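Local coordinates for protein ferritin (Ulva pertusa, PDB 3VNX) that probably oxidises ferrous iron with oxygen and stores the ferric product as a mineral inside a shell of 24 subunits, at residues H62-F65 and A66-N69; V70-P73 and G74-K77; A177-V180 and S181-R184. All blocks are in the same frame, centred on the assembly; numbering follows the deposited sequence.

Contact 1 of 3, residues H62-F65 and A66-N69; sequences HSYF and ARDN
A66 and R67 donate their backbone N-H groups to H62 and Y64 at the end of helix 38-66. A66 N donates to H62 O over 2.9 Å, with an N-H...O angle of 144°. This is an i to i+4 bond. R67 N donates to Y64 O, three residues back, at 3.1 Å.

The R67 side chain folds back along the turn. CG stands anti to the carbonyl carbon (chi1 -56°), and the chain runs extended from there to NE. This carries the guanidinium beside the Y64 ring. Y64 CD1 lies over one guanidinium face near its rim, and Y64 CD1 to R67 NH1 is 3.7 Å. The two planes are 52° apart, so the groups do not stack flat.

Two waters bind carbonyls of the turn. One water accepts from R67 NE at 3.0 Å, at the edge of the guanidinium and in its plane. The same water donates to S63 O at 3.3 Å. A second water donates to F65 O at 2.7 Å, with a weak bond to R67 O.

Other partners lie beyond the turn. R67 NH2 forms a salt bridge with E115. K174 of a neighbouring subunit bonds A66 O. D68 and N69 bond V27, S30 and Y31 of another subunit.

The N-H groups of A66 and R67 and the carbonyls of the final turn are therefore answered by backbone, water or a subunit contact. The R67 charge is probably balanced by E115. That salt bridge and the water on NE grip the guanidinium, while the Y64 ring only lies against one face. The helix end is thus fixed by polar bonds although it is largely buried.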
# COMPACT_ATOMS: atom_id res chain seq x y z
N HIS A 62 3.21 10.74 -48.24
CA HIS A 62 2.33 10.99 -47.13
C HIS A 62 1.24 12.00 -47.50
O HIS A 62 0.04 11.79 -47.24
CB HIS A 62 3.11 11.50 -45.92
CG HIS A 62 2.27 12.24 -44.94
ND1 HIS A 62 1.44 11.60 -44.05
CD2 HIS A 62 2.09 13.57 -44.74
CE1 HIS A 62 0.80 12.51 -43.32
NE2 HIS A 62 1.18 13.71 -43.72
N SER A 63 1.66 13.11 -48.11
CA SER A 63 0.70 14.15 -48.46
C SER A 63 -0.31 13.64 -49.48
O SER A 63 -1.47 14.06 -49.49
CB SER A 63 1.40 15.41 -48.96
OG SER A 63 1.88 16.16 -47.86
N TYR A 64 0.14 12.74 -50.34
CA TYR A 64 -0.78 12.18 -51.32
C TYR A 64 -1.92 11.41 -50.61
O TYR A 64 -3.10 11.67 -50.86
CB TYR A 64 -0.05 11.33 -52.38
CG TYR A 64 -1.02 10.70 -53.34
CD1 TYR A 64 -1.53 11.41 -54.43
CD2 TYR A 64 -1.49 9.40 -53.13
CE1 TYR A 64 -2.44 10.85 -55.29
CE2 TYR A 64 -2.41 8.82 -53.99
CZ TYR A 64 -2.89 9.55 -55.07
OH TYR A 64 -3.81 8.98 -55.93
N PHE A 65 -1.56 10.50 -49.71
CA PHE A 65 -2.57 9.70 -49.02
C PHE A 65 -3.38 10.48 -47.99
O PHE A 65 -4.49 10.07 -47.62
CB PHE A 65 -1.95 8.43 -48.42
CG PHE A 65 -1.46 7.48 -49.46
CD1 PHE A 65 -2.34 6.63 -50.12
CD2 PHE A 65 -0.12 7.46 -49.83
CE1 PHE A 65 -1.90 5.76 -51.11
CE2 PHE A 65 0.34 6.60 -50.81
CZ PHE A 65 -0.56 5.74 -51.46
N ALA A 66 -2.85 11.62 -47.56
CA ALA A 66 -3.60 12.55 -46.71
C ALA A 66 -4.74 13.26 -47.44
O ALA A 66 -5.64 13.80 -46.79
CB ALA A 66 -2.67 13.57 -46.07
N ARG A 67 -4.72 13.30 -48.77
CA ARG A 67 -5.77 14.02 -49.50
C ARG A 67 -7.15 13.44 -49.22
O ARG A 67 -7.36 12.24 -49.32
CB ARG A 67 -5.53 14.01 -51.00
CG ARG A 67 -4.20 14.56 -51.39
CD ARG A 67 -4.02 14.39 -52.86
NE ARG A 67 -2.82 15.06 -53.34
CZ ARG A 67 -2.45 15.10 -54.61
NH1 ARG A 67 -3.19 14.50 -55.54
NH2 ARG A 67 -1.34 15.73 -54.95
N ASP A 68 -8.09 14.31 -48.89
CA ASP A 68 -9.42 13.87 -48.49
C ASP A 68 -10.07 12.87 -49.46
O ASP A 68 -10.82 12.00 -49.04
CB ASP A 68 -10.34 15.08 -48.28
CG ASP A 68 -10.65 15.81 -49.57
OD1 ASP A 68 -11.65 15.46 -50.24
OD2 ASP A 68 -9.90 16.75 -49.91
N ASN A 69 -9.78 13.00 -50.75
CA ASN A 69 -10.44 12.13 -51.73
C ASN A 69 -9.71 10.81 -51.92
O ASN A 69 -10.25 9.85 -52.51
CB ASN A 69 -10.60 12.85 -53.06
CG ASN A 69 -9.30 13.45 -53.53
OD1 ASN A 69 -8.72 14.30 -52.85
ND2 ASN A 69 -8.82 13.00 -54.67
O HOH W 1 -1.52 16.84 -51.24
O HOH W 2 -6.72 10.70 -46.27

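Contact 2 of 3, residues V70-P73 and G74-K77; sequences VGLP and GFAK
The F75 ring meets L72 obliquely through its CD2 atom. The nearest atom is L72 CB, 4.0 Å from F75 CD2. Both methyl groups of L72 follow close behind, with L72 CD1 4.2 Å from the same F75 CD2. The two side chains lie side by side and point the same way. In F75, CG is anti to the carbonyl carbon (chi1 -79°), beside the backbone N.

F65 of helix 38-66 meets the F75 ring with the planes about 25° apart, and A124 and M128 of helix 123-151 and L199 of helix 155-201 also touch F75.

L72 holds the N-cap position of helix 73-99. L72 O accepts from A76 N at 3.0 Å, with an N-H...O angle of 155°. P73 is the first helical residue, and P73 O takes K77 N at 2.8 Å. These are the first i to i+4 bonds of the helix. The A76 methyl group also rests near the P73 carbonyl, with A76 CB 3.4 Å from P73 O.

Helix 155-201 supplies an acceptor for the first-turn amides: F75 N donates to D196 OD1, and G74 N makes a weak bond to D196 OD2. K77 NZ forms a salt bridge with E81 and a hydrogen bond to G200 O.

Amides of the first turn have no carbonyl four residues back within the helix to bond. A proline there, with no N-H, forfeits no helical hydrogen bond. A carboxylate bound to the next amides would probably favour the helix N terminus electrostatically. The contact therefore combines a polar helix start with a hydrophobic pair, in which F75 lies among helices of the bundle and L72 also meets R185 of a neighbouring subunit.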
# COMPACT_ATOMS: atom_id res chain seq x y z
N VAL A 70 -8.48 10.76 -51.43
CA VAL A 70 -7.72 9.51 -51.37
C VAL A 70 -8.14 8.71 -50.13
O VAL A 70 -8.36 7.49 -50.21
CB VAL A 70 -6.20 9.78 -51.42
CG1 VAL A 70 -5.41 8.47 -51.33
CG2 VAL A 70 -5.85 10.52 -52.71
N GLY A 71 -8.29 9.39 -48.99
CA GLY A 71 -8.87 8.79 -47.80
C GLY A 71 -8.17 7.51 -47.37
O GLY A 71 -8.81 6.49 -47.17
N LEU A 72 -6.84 7.57 -47.23
CA LEU A 72 -6.05 6.43 -46.78
C LEU A 72 -5.05 6.88 -45.72
O LEU A 72 -3.83 6.83 -45.93
CB LEU A 72 -5.32 5.77 -47.96
CG LEU A 72 -6.17 4.90 -48.89
CD1 LEU A 72 -5.33 4.38 -50.08
CD2 LEU A 72 -6.82 3.75 -48.11
N PRO A 73 -5.57 7.33 -44.56
CA PRO A 73 -4.78 7.97 -43.50
C PRO A 73 -3.79 7.01 -42.83
O PRO A 73 -2.79 7.48 -42.29
CB PRO A 73 -5.85 8.49 -42.51
CG PRO A 73 -7.09 7.65 -42.79
CD PRO A 73 -7.01 7.22 -44.23
N GLY A 74 -4.06 5.71 -42.88
CA GLY A 74 -3.09 4.70 -42.45
C GLY A 74 -1.85 4.72 -43.34
O GLY A 74 -0.72 4.71 -42.84
N PHE A 75 -2.04 4.73 -44.65
CA PHE A 75 -0.91 4.82 -45.57
C PHE A 75 -0.19 6.15 -45.31
O PHE A 75 1.05 6.23 -45.31
CB PHE A 75 -1.38 4.73 -47.04
CG PHE A 75 -1.68 3.32 -47.51
CD1 PHE A 75 -0.75 2.62 -48.28
CD2 PHE A 75 -2.87 2.69 -47.18
CE1 PHE A 75 -1.01 1.35 -48.71
CE2 PHE A 75 -3.13 1.41 -47.60
CZ PHE A 75 -2.20 0.73 -48.36
N ALA A 76 -0.98 7.20 -45.07
CA ALA A 76 -0.40 8.51 -44.81
C ALA A 76 0.50 8.47 -43.57
O ALA A 76 1.61 9.01 -43.57
CB ALA A 76 -1.48 9.58 -44.67
N LYS A 77 0.03 7.82 -42.51
CA LYS A 77 0.80 7.74 -41.27
C LYS A 77 2.08 6.96 -41.53
O LYS A 77 3.19 7.38 -41.15
CB LYS A 77 -0.05 7.08 -40.18
CG LYS A 77 0.66 6.77 -38.88
CD LYS A 77 -0.36 6.35 -37.79
CE LYS A 77 0.32 5.85 -36.51
NZ LYS A 77 1.16 4.63 -36.73

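Contact 3 of 3, residues A177-V180 and S181-R184; sequences AVYV and SQLR
Y179 and Q182 meet one helical turn apart. Q182 NE2 sits at the edge of the Y179 ring, near its plane, 3.8 Å from Y179 CD1. The amide and ring planes are 38° apart, and the two side chains point the same way. Beyond CG the Q182 chain is extended, which brings its amide to the ring. V178 comes at the same amide from another direction, with V178 CG1 4.0 Å from Q182 CD.

V180 and R184 run side by side four residues apart. In V180, CG1 is anti to the backbone N (chi1 167°), and V180 CG1 lies 3.8 Å from R184 NE. The methyl group meets the polar end of the arginine obliquely.

The polar side-chain bonds lead outward. R184 NH2 makes a salt bridge with E129, and R184 NH1 bonds A25 O of a neighbouring subunit. The Y179 hydroxyl bonds E175.

The backbone supplies four i to i+4 bonds. S181, Q182, L183 and R184 donate to A177, V178, Y179 and V180 in turn. R184 N to V180 O is 3.0 Å with an N-H...O angle of 171°.

L183 and V180 pack on helix 123-151, while S181 and A177 pack on neighbouring subunits. This is a regular alpha helix of the ferritin four-helix bundle, with one side on the bundle and another at subunit interfaces.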
# COMPACT_ATOMS: atom_id res chain seq x y z
N ALA A 177 8.41 -6.04 -49.29
CA ALA A 177 8.01 -7.10 -50.22
C ALA A 177 6.66 -7.68 -49.78
O ALA A 177 5.75 -7.82 -50.60
CB ALA A 177 9.09 -8.19 -50.31
N VAL A 178 6.54 -7.97 -48.49
CA VAL A 178 5.30 -8.51 -47.92
C VAL A 178 4.06 -7.63 -48.14
O VAL A 178 3.01 -8.14 -48.56
CB VAL A 178 5.47 -8.81 -46.43
CG1 VAL A 178 4.13 -9.25 -45.81
CG2 VAL A 178 6.54 -9.87 -46.25
N TYR A 179 4.18 -6.33 -47.87
CA TYR A 179 3.10 -5.38 -48.17
C TYR A 179 2.63 -5.48 -49.61
O TYR A 179 1.42 -5.44 -49.88
CB TYR A 179 3.56 -3.94 -47.96
CG TYR A 179 3.87 -3.58 -46.54
CD1 TYR A 179 3.06 -4.02 -45.49
CD2 TYR A 179 4.96 -2.78 -46.24
CE1 TYR A 179 3.35 -3.69 -44.18
CE2 TYR A 179 5.25 -2.43 -44.94
CZ TYR A 179 4.45 -2.89 -43.92
OH TYR A 179 4.77 -2.52 -42.63
N VAL A 180 3.59 -5.53 -50.52
CA VAL A 180 3.29 -5.64 -51.94
C VAL A 180 2.54 -6.94 -52.21
O VAL A 180 1.49 -6.95 -52.87
CB VAL A 180 4.57 -5.58 -52.81
CG1 VAL A 180 4.28 -6.01 -54.23
CG2 VAL A 180 5.16 -4.17 -52.79
N SER A 181 3.06 -8.03 -51.66
CA SER A 181 2.42 -9.33 -51.79
C SER A 181 0.98 -9.26 -51.27
O SER A 181 0.05 -9.80 -51.88
CB SER A 181 3.23 -10.39 -51.05
OG SER A 181 2.48 -11.57 -50.89
N GLN A 182 0.78 -8.58 -50.13
CA GLN A 182 -0.55 -8.48 -49.55
C GLN A 182 -1.53 -7.69 -50.42
O GLN A 182 -2.68 -8.10 -50.64
CB GLN A 182 -0.47 -7.87 -48.15
CG GLN A 182 0.10 -8.81 -47.12
CD GLN A 182 0.24 -8.16 -45.75
OE1 GLN A 182 0.00 -8.80 -44.73
NE2 GLN A 182 0.64 -6.89 -45.74
N LEU A 183 -1.08 -6.54 -50.92
CA LEU A 183 -1.95 -5.69 -51.73
C LEU A 183 -2.36 -6.43 -53.01
O LEU A 183 -3.52 -6.40 -53.42
CB LEU A 183 -1.26 -4.36 -52.03
CG LEU A 183 -1.32 -3.39 -50.85
CD1 LEU A 183 -0.52 -2.12 -51.09
CD2 LEU A 183 -2.77 -3.07 -50.55
N ARG A 184 -1.39 -7.13 -53.60
CA ARG A 184 -1.66 -7.99 -54.74
C ARG A 184 -2.68 -9.08 -54.40
O ARG A 184 -3.56 -9.37 -55.20
CB ARG A 184 -0.36 -8.63 -55.25
CG ARG A 184 0.62 -7.62 -55.86
CD ARG A 184 1.83 -8.31 -56.48
NE ARG A 184 2.60 -7.42 -57.36
CZ ARG A 184 3.41 -7.85 -58.33
NH1 ARG A 184 3.57 -9.15 -58.54
NH2 ARG A 184 4.07 -6.98 -59.08

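In the fold
From the N terminus, helix 38-66 ends at contact 1. The loop that follows runs directly into contact 2, where helix 73-99 begins. The two together form the turn between these helices, with centres about 6 Å apart. They touch through H62 ND1 and A76 O, a probable hydrogen bond, and through packing of Y64 and F65 on V70, L72 and F75. Contact 3 comes much later, in helix 155-201, and touches contact 2 where F75 packs on L183. Contacts 1 and 3 do not touch within the chain, but D68 packs on A177 of a neighbouring subunit and N69 O bonds its S181 OG weakly. The three follow in series and none closes a long loop.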